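Local coordinates for melanin biosynthesis protein TyrA, putative (Shewanella oneidensis, PDB 2IIZ) that binds heme b and probably acts as a dye-decolorizing (DyP-type) peroxidase, using peroxide to oxidise its substrates, at residues I205-T208 against I213-E216; D172-G177 against L304-Q309. One frame throughout, in Å; residues are numbered along the deposited sequence.

Contact 1 of 2, residues I205-T208 against I213-E216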
ATOM      1  N   ILE A 205      -4.050  20.616  18.779  1.00 35.93           N
ATOM      2  CA  ILE A 205      -3.174  21.037  17.688  1.00 33.79           C
ATOM      3  C   ILE A 205      -2.850  22.524  17.721  1.00 32.25           C
ATOM      4  O   ILE A 205      -1.728  22.883  17.415  1.00 30.65           O
ATOM      5  CB  ILE A 205      -3.727  20.571  16.358  1.00 32.49           C
ATOM      6  CG1 ILE A 205      -3.467  19.063  16.283  1.00 33.88           C
ATOM      7  CG2 ILE A 205      -3.038  21.312  15.171  1.00 32.37           C
ATOM      8  CD1 ILE A 205      -4.430  18.355  15.483  1.00 48.83           C
ATOM      9  N   GLY A 206      -3.813  23.370  18.097  1.00 33.74           N
ATOM     10  CA  GLY A 206      -3.630  24.830  18.090  1.00 33.76           C
ATOM     11  C   GLY A 206      -4.031  25.480  16.765  1.00 34.27           C
ATOM     12  O   GLY A 206      -3.639  26.617  16.470  1.00 32.55           O
ATOM     13  N   ARG A 207      -4.811  24.752  15.962  1.00 33.33           N
ATOM     14  CA  ARG A 207      -5.415  25.297  14.747  1.00 33.45           C
ATOM     15  C   ARG A 207      -6.834  24.747  14.612  1.00 34.21           C
ATOM     16  O   ARG A 207      -7.123  23.683  15.156  1.00 34.85           O
ATOM     17  CB  ARG A 207      -4.580  24.909  13.527  1.00 32.58           C
ATOM     18  CG  ARG A 207      -3.117  25.307  13.634  1.00 32.97           C
ATOM     19  CD  ARG A 207      -2.338  24.864  12.434  1.00 33.52           C
ATOM     20  NE  ARG A 207      -2.598  25.713  11.287  1.00 35.80           N
ATOM     21  CZ  ARG A 207      -1.846  26.749  10.923  1.00 43.55           C
ATOM     22  NH1 ARG A 207      -0.762  27.097  11.608  1.00 49.09           N
ATOM     23  NH2 ARG A 207      -2.185  27.452   9.856  1.00 47.50           N
ATOM     24  N   THR A 208      -7.715  25.455  13.898  1.00 35.03           N
ATOM     25  CA  THR A 208      -9.048  24.911  13.606  1.00 35.66           C
ATOM     26  C   THR A 208      -8.888  23.795  12.582  1.00 35.09           C
ATOM     27  O   THR A 208      -7.976  23.830  11.766  1.00 32.14           O
ATOM     28  CB  THR A 208     -10.045  25.966  13.088  1.00 35.24           C
ATOM     29  OG1 THR A 208      -9.572  26.545  11.871  1.00 39.54           O
ATOM     30  CG2 THR A 208     -10.239  27.057  14.119  1.00 36.25           C
ATOM     31  N   ILE A 213      -7.130  27.309  10.568  1.00 35.23           N
ATOM     32  CA  ILE A 213      -6.802  28.683  10.940  1.00 34.21           C
ATOM     33  C   ILE A 213      -5.989  28.669  12.232  1.00 32.83           C
ATOM     34  O   ILE A 213      -6.434  28.150  13.257  1.00 31.48           O
ATOM     35  CB  ILE A 213      -8.088  29.516  11.116  1.00 33.99           C
ATOM     36  CG1 ILE A 213      -8.862  29.563   9.799  1.00 38.00           C
ATOM     37  CG2 ILE A 213      -7.773  30.941  11.561  1.00 36.35           C
ATOM     38  CD1 ILE A 213     -10.349  29.735   9.985  1.00 43.24           C
ATOM     39  N   GLU A 214      -4.790  29.238  12.172  1.00 31.94           N
ATOM     40  CA  GLU A 214      -3.897  29.241  13.316  1.00 31.73           C
ATOM     41  C   GLU A 214      -4.546  30.034  14.426  1.00 30.77           C
ATOM     42  O   GLU A 214      -5.048  31.122  14.172  1.00 31.13           O
ATOM     43  CB  GLU A 214      -2.539  29.851  12.933  1.00 32.11           C
ATOM     44  CG  GLU A 214      -1.485  29.811  14.049  1.00 35.65           C
ATOM     45  CD  GLU A 214      -0.062  30.164  13.590  1.00 34.72           C
ATOM     46  OE1 GLU A 214       0.132  30.659  12.457  1.00 37.94           O
ATOM     47  OE2 GLU A 214       0.873  29.937  14.387  1.00 34.40           O
ATOM     48  N   TYR A 215      -4.549  29.497  15.646  1.00 30.81           N
ATOM     49  CA  TYR A 215      -5.028  30.254  16.821  1.00 32.10           C
ATOM     50  C   TYR A 215      -4.217  31.523  17.019  1.00 32.47           C
ATOM     51  O   TYR A 215      -3.054  31.594  16.636  1.00 31.48           O
ATOM     52  CB  TYR A 215      -4.885  29.443  18.114  1.00 32.99           C
ATOM     53  CG  TYR A 215      -5.916  28.365  18.391  1.00 32.92           C
ATOM     54  CD1 TYR A 215      -6.703  27.816  17.384  1.00 35.93           C
ATOM     55  CD2 TYR A 215      -6.090  27.890  19.693  1.00 37.08           C
ATOM     56  CE1 TYR A 215      -7.642  26.818  17.680  1.00 38.80           C
ATOM     57  CE2 TYR A 215      -7.015  26.900  19.989  1.00 34.21           C
ATOM     58  CZ  TYR A 215      -7.783  26.368  18.986  1.00 33.25           C
ATOM     59  OH  TYR A 215      -8.694  25.390  19.296  1.00 31.92           O
ATOM     60  N   GLU A 216      -4.825  32.531  17.625  1.00 35.48           N
ATOM     61  CA  GLU A 216      -4.044  33.678  18.066  1.00 38.94           C
ATOM     62  C   GLU A 216      -3.114  33.254  19.217  1.00 39.64           C
ATOM     63  O   GLU A 216      -3.446  32.363  20.007  1.00 38.23           O
ATOM     64  CB  GLU A 216      -4.947  34.846  18.487  1.00 40.07           C
ATOM     65  CG  GLU A 216      -5.746  35.481  17.333  1.00 44.74           C
ATOM     66  CD  GLU A 216      -4.859  36.100  16.240  1.00 49.11           C
ATOM     67  OE1 GLU A 216      -3.880  36.809  16.577  1.00 51.24           O
ATOM     68  OE2 GLU A 216      -5.149  35.874  15.042  1.00 46.04           O
TER

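Contact 2 of 2, residues D172-G177 against L304-Q309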
ATOM      1  N   ASP A 172      30.086  23.322   7.066  1.00 31.86           N
ATOM      2  CA  ASP A 172      30.754  22.014   6.931  1.00 30.84           C
ATOM      3  C   ASP A 172      31.055  21.737   5.448  1.00 28.89           C
ATOM      4  O   ASP A 172      30.348  20.991   4.784  1.00 27.31           O
ATOM      5  CB  ASP A 172      29.901  20.895   7.569  1.00 30.49           C
ATOM      6  CG  ASP A 172      30.684  19.591   7.792  1.00 29.76           C
ATOM      7  OD1 ASP A 172      31.941  19.553   7.702  1.00 19.68           O
ATOM      8  OD2 ASP A 172      30.017  18.582   8.064  1.00 30.79           O
ATOM      9  N   PRO A 173      32.124  22.347   4.928  1.00 28.56           N
ATOM     10  CA  PRO A 173      32.345  22.370   3.483  1.00 28.67           C
ATOM     11  C   PRO A 173      32.229  20.992   2.805  1.00 29.36           C
ATOM     12  O   PRO A 173      31.548  20.865   1.775  1.00 29.05           O
ATOM     13  CB  PRO A 173      33.768  22.927   3.356  1.00 28.45           C
ATOM     14  CG  PRO A 173      33.978  23.727   4.590  1.00 28.45           C
ATOM     15  CD  PRO A 173      33.190  23.047   5.669  1.00 27.88           C
ATOM     16  N   GLU A 174      32.881  19.978   3.378  1.00 28.07           N
ATOM     17  CA  GLU A 174      32.923  18.654   2.747  1.00 26.33           C
ATOM     18  C   GLU A 174      31.525  18.066   2.514  1.00 24.15           C
ATOM     19  O   GLU A 174      31.345  17.309   1.564  1.00 22.10           O
ATOM     20  CB  GLU A 174      33.791  17.662   3.548  1.00 26.13           C
ATOM     21  CG  GLU A 174      33.740  16.219   2.987  1.00 26.82           C
ATOM     22  CD  GLU A 174      34.854  15.302   3.479  1.00 27.40           C
ATOM     23  OE1 GLU A 174      35.576  15.653   4.442  1.00 28.40           O
ATOM     24  OE2 GLU A 174      35.001  14.209   2.887  1.00 23.58           O
ATOM     25  N   PHE A 175      30.562  18.420   3.367  1.00 23.11           N
ATOM     26  CA  PHE A 175      29.196  17.844   3.321  1.00 23.40           C
ATOM     27  C   PHE A 175      28.068  18.813   2.940  1.00 23.53           C
ATOM     28  O   PHE A 175      26.878  18.503   3.106  1.00 25.98           O
ATOM     29  CB  PHE A 175      28.894  17.177   4.663  1.00 22.98           C
ATOM     30  CG  PHE A 175      29.868  16.099   5.006  1.00 26.60           C
ATOM     31  CD1 PHE A 175      29.664  14.800   4.552  1.00 26.95           C
ATOM     32  CD2 PHE A 175      30.997  16.380   5.769  1.00 25.42           C
ATOM     33  CE1 PHE A 175      30.559  13.795   4.852  1.00 27.19           C
ATOM     34  CE2 PHE A 175      31.907  15.381   6.079  1.00 25.33           C
ATOM     35  CZ  PHE A 175      31.691  14.080   5.624  1.00 28.39           C
ATOM     36  N   LYS A 176      28.439  19.973   2.420  1.00 25.25           N
ATOM     37  CA  LYS A 176      27.492  20.934   1.860  1.00 27.08           C
ATOM     38  C   LYS A 176      26.664  20.236   0.793  1.00 27.08           C
ATOM     39  O   LYS A 176      27.203  19.493  -0.030  1.00 29.11           O
ATOM     40  CB  LYS A 176      28.250  22.139   1.267  1.00 26.88           C
ATOM     41  CG  LYS A 176      27.401  23.124   0.466  1.00 33.30           C
ATOM     42  CD  LYS A 176      28.177  24.408   0.101  1.00 39.87           C
ATOM     43  CE  LYS A 176      27.516  25.151  -1.071  1.00 43.18           C
ATOM     44  N   GLY A 177      25.357  20.471   0.812  1.00 27.02           N
ATOM     45  CA  GLY A 177      24.422  19.743  -0.054  1.00 25.70           C
ATOM     46  C   GLY A 177      23.744  18.567   0.644  1.00 27.02           C
ATOM     47  O   GLY A 177      22.831  17.965   0.104  1.00 24.05           O
ATOM     48  N   LEU A 304      24.861  14.214  -3.850  1.00 33.34           N
ATOM     49  CA  LEU A 304      25.113  13.177  -4.832  1.00 33.40           C
ATOM     50  C   LEU A 304      26.616  13.061  -5.002  1.00 33.02           C
ATOM     51  O   LEU A 304      27.176  11.966  -5.054  1.00 35.27           O
ATOM     52  CB  LEU A 304      24.455  13.550  -6.158  1.00 33.15           C
ATOM     53  CG  LEU A 304      24.410  12.452  -7.218  1.00 37.16           C
ATOM     54  CD1 LEU A 304      23.655  11.227  -6.718  1.00 39.80           C
ATOM     55  CD2 LEU A 304      23.768  12.981  -8.477  1.00 40.47           C
ATOM     56  N   ASP A 305      27.264  14.212  -5.077  1.00 32.51           N
ATOM     57  CA  ASP A 305      28.688  14.271  -5.379  1.00 32.72           C
ATOM     58  C   ASP A 305      29.542  13.571  -4.335  1.00 32.33           C
ATOM     59  O   ASP A 305      30.497  12.891  -4.685  1.00 32.74           O
ATOM     60  CB  ASP A 305      29.116  15.718  -5.571  1.00 32.27           C
ATOM     61  CG  ASP A 305      28.458  16.344  -6.781  1.00 34.23           C
ATOM     62  OD1 ASP A 305      27.274  16.747  -6.693  1.00 26.64           O
ATOM     63  OD2 ASP A 305      29.132  16.421  -7.822  1.00 37.09           O
ATOM     64  N   PHE A 306      29.204  13.726  -3.059  1.00 33.38           N
ATOM     65  CA  PHE A 306      29.893  12.960  -2.024  1.00 33.43           C
ATOM     66  C   PHE A 306      29.782  11.440  -2.219  1.00 34.35           C
ATOM     67  O   PHE A 306      30.783  10.719  -2.150  1.00 32.66           O
ATOM     68  CB  PHE A 306      29.380  13.282  -0.624  1.00 33.44           C
ATOM     69  CG  PHE A 306      30.097  12.505   0.431  1.00 31.05           C
ATOM     70  CD1 PHE A 306      31.295  12.972   0.952  1.00 31.05           C
ATOM     71  CD2 PHE A 306      29.591  11.296   0.884  1.00 28.08           C
ATOM     72  CE1 PHE A 306      31.980  12.254   1.921  1.00 27.73           C
ATOM     73  CE2 PHE A 306      30.255  10.573   1.847  1.00 28.80           C
ATOM     74  CZ  PHE A 306      31.461  11.054   2.373  1.00 32.39           C
ATOM     75  N   LEU A 307      28.560  10.964  -2.456  1.00 35.26           N
ATOM     76  CA  LEU A 307      28.308   9.529  -2.604  1.00 36.07           C
ATOM     77  C   LEU A 307      29.039   8.915  -3.798  1.00 36.63           C
ATOM     78  O   LEU A 307      29.428   7.741  -3.755  1.00 37.21           O
ATOM     79  CB  LEU A 307      26.811   9.273  -2.753  1.00 35.66           C
ATOM     80  CG  LEU A 307      25.965   9.505  -1.500  1.00 39.67           C
ATOM     81  CD2 LEU A 307      26.260   8.437  -0.463  1.00 40.62           C
HETATM   82  N   MSE A 308      29.220   9.716  -4.848  1.00 36.34           N
HETATM   83  CA  MSE A 308      29.780   9.245  -6.121  1.00 37.56           C
HETATM   84  C   MSE A 308      31.314   9.176  -6.230  1.00 37.07           C
HETATM   85  O   MSE A 308      31.851   8.553  -7.149  1.00 35.63           O
HETATM   86  CB  MSE A 308      29.253  10.122  -7.250  1.00 37.61           C
HETATM   87  CG  MSE A 308      27.810   9.870  -7.588  1.00 40.85           C
HETATM   88 SE   MSE A 308      27.401  10.918  -9.144  0.70 48.07          SE
HETATM   89  CE  MSE A 308      25.811  10.163  -9.546  1.00 54.86           C
ATOM     90  N   GLN A 309      32.026   9.803  -5.311  1.00 37.82           N
ATOM     91  CA  GLN A 309      33.482   9.816  -5.394  1.00 39.46           C
ATOM     92  C   GLN A 309      34.146   8.450  -5.105  1.00 41.11           C
ATOM     93  O   GLN A 309      35.349   8.396  -4.847  1.00 41.71           O
ATOM     94  CB  GLN A 309      34.035  10.883  -4.451  1.00 38.84           C
ATOM     95  CG  GLN A 309      33.940  10.511  -2.984  1.00 41.02           C
ATOM     96  CD  GLN A 309      33.920  11.715  -2.067  1.00 36.95           C
ATOM     97  OE1 GLN A 309      34.672  12.663  -2.252  1.00 34.72           O
ATOM     98  NE2 GLN A 309      33.054  11.677  -1.071  1.00 34.32           N
TER
HETATM   99  O   HOH W   1      34.458  13.871   0.076  1.00 38.74           O

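Contact 1 of 2, residues I205-T208 against I213-E216
Gly206 and Tyr215 pack against each other where the chain doubles back on itself after helix 198-205. The positive phi of Gly206 ends the helix, and its CA lies 4.1 Å from the centroid of the Tyr215 ring, only 7° off the ring normal, a CH-pi contact over the face. Next to it, Tyr215 N donates to Gly206 O at 3.1 Å, while the phenol oxygen reaches back to Asp203 on the helix. The second backbone bond, from Thr208 N to Ile213 O, is also 3.1 Å long, and between the two lies a single antiparallel bridge of Arg207 with Glu214. Thr208 then uses its side chain: a chi1 of 61° turns OG1 to where it accepts a nearly straight bond from Ile213 N at 2.9 Å. Toward solvent the contact is slacker, at the exposed Ile213 side chain and the partly exposed Glu214, whose salt bridge from OE1 to Arg207 NH1 is long at 3.8 Å and whose OE2 turns to Lys220 instead. Glu214 CB lies over one face of the Arg207 guanidinium, 3.5 Å from NH1. Arg207 itself is buried on the heme side, its NE hydrogen-bonded to Asn212 OD1. The chemistry implies a turn held chiefly by backbone and hydroxyl bonds, with Arg207 placed beside the heme, where its charge could influence the pocket.

Contact 2 of 2, residues D172-G177 against L304-Q309
Phe175 and Phe306 meet with their ring planes inclined at 41° and their centroids 5.1 Å apart, an oblique pairing that is neither a parallel stack nor a T-shape. The corner of one ring leans on the other: Phe175 CE1 lies over a face of Phe306, 3.6 Å from its CE1. Phe306 can meet it there because its CG is anti to the backbone N (chi1 -179°), carrying the ring off helix 304-308 toward the loop. Gln309 occupies the opposite face, where NE2 sits above the rim of the ring and makes a weak bond to Phe306 O. Glu174 comes to the edge instead, its OE2 in the ring plane and 3.7 Å from Phe306 CE1. That same oxygen is hydrogen-bonded to Ser78 OG. Glu174 OE2 also accepts a hydrogen bond from a water oxygen at 2.9 Å, and this water oxygen donates to Gln309 OE1 at 2.6 Å. Ser78 and the water thus satisfy OE2 at the rim of an otherwise aromatic contact. Tyr75 adds an edge-to-face partner to Phe306. The resulting small aromatic cluster joins the loop before strand 179-188 to the short C-terminal helix that follows strand 291-301; strands 179-188 and 291-301 are antiparallel neighbours in the sheet of the DyP-type peroxidase fold.

In the fold
The two contacts illustrate how one chain can combine local and long-range closure. Contact 1 joins segments separated by four residues, whereas contact 2 brings together segments with 126 residues between them, and the first is nested within the loop closed by the second. They lie on opposite sides of the chain's centre, with their own centres 40 Å apart and nearest atoms about 28 Å apart, and do not touch. Their relation to the cofactor differs as well: the Arg207 side chain in contact 1 comes within about 4 Å of the heme, whose iron has His225 as axial ligand, while contact 2 is remote from the heme-binding residues.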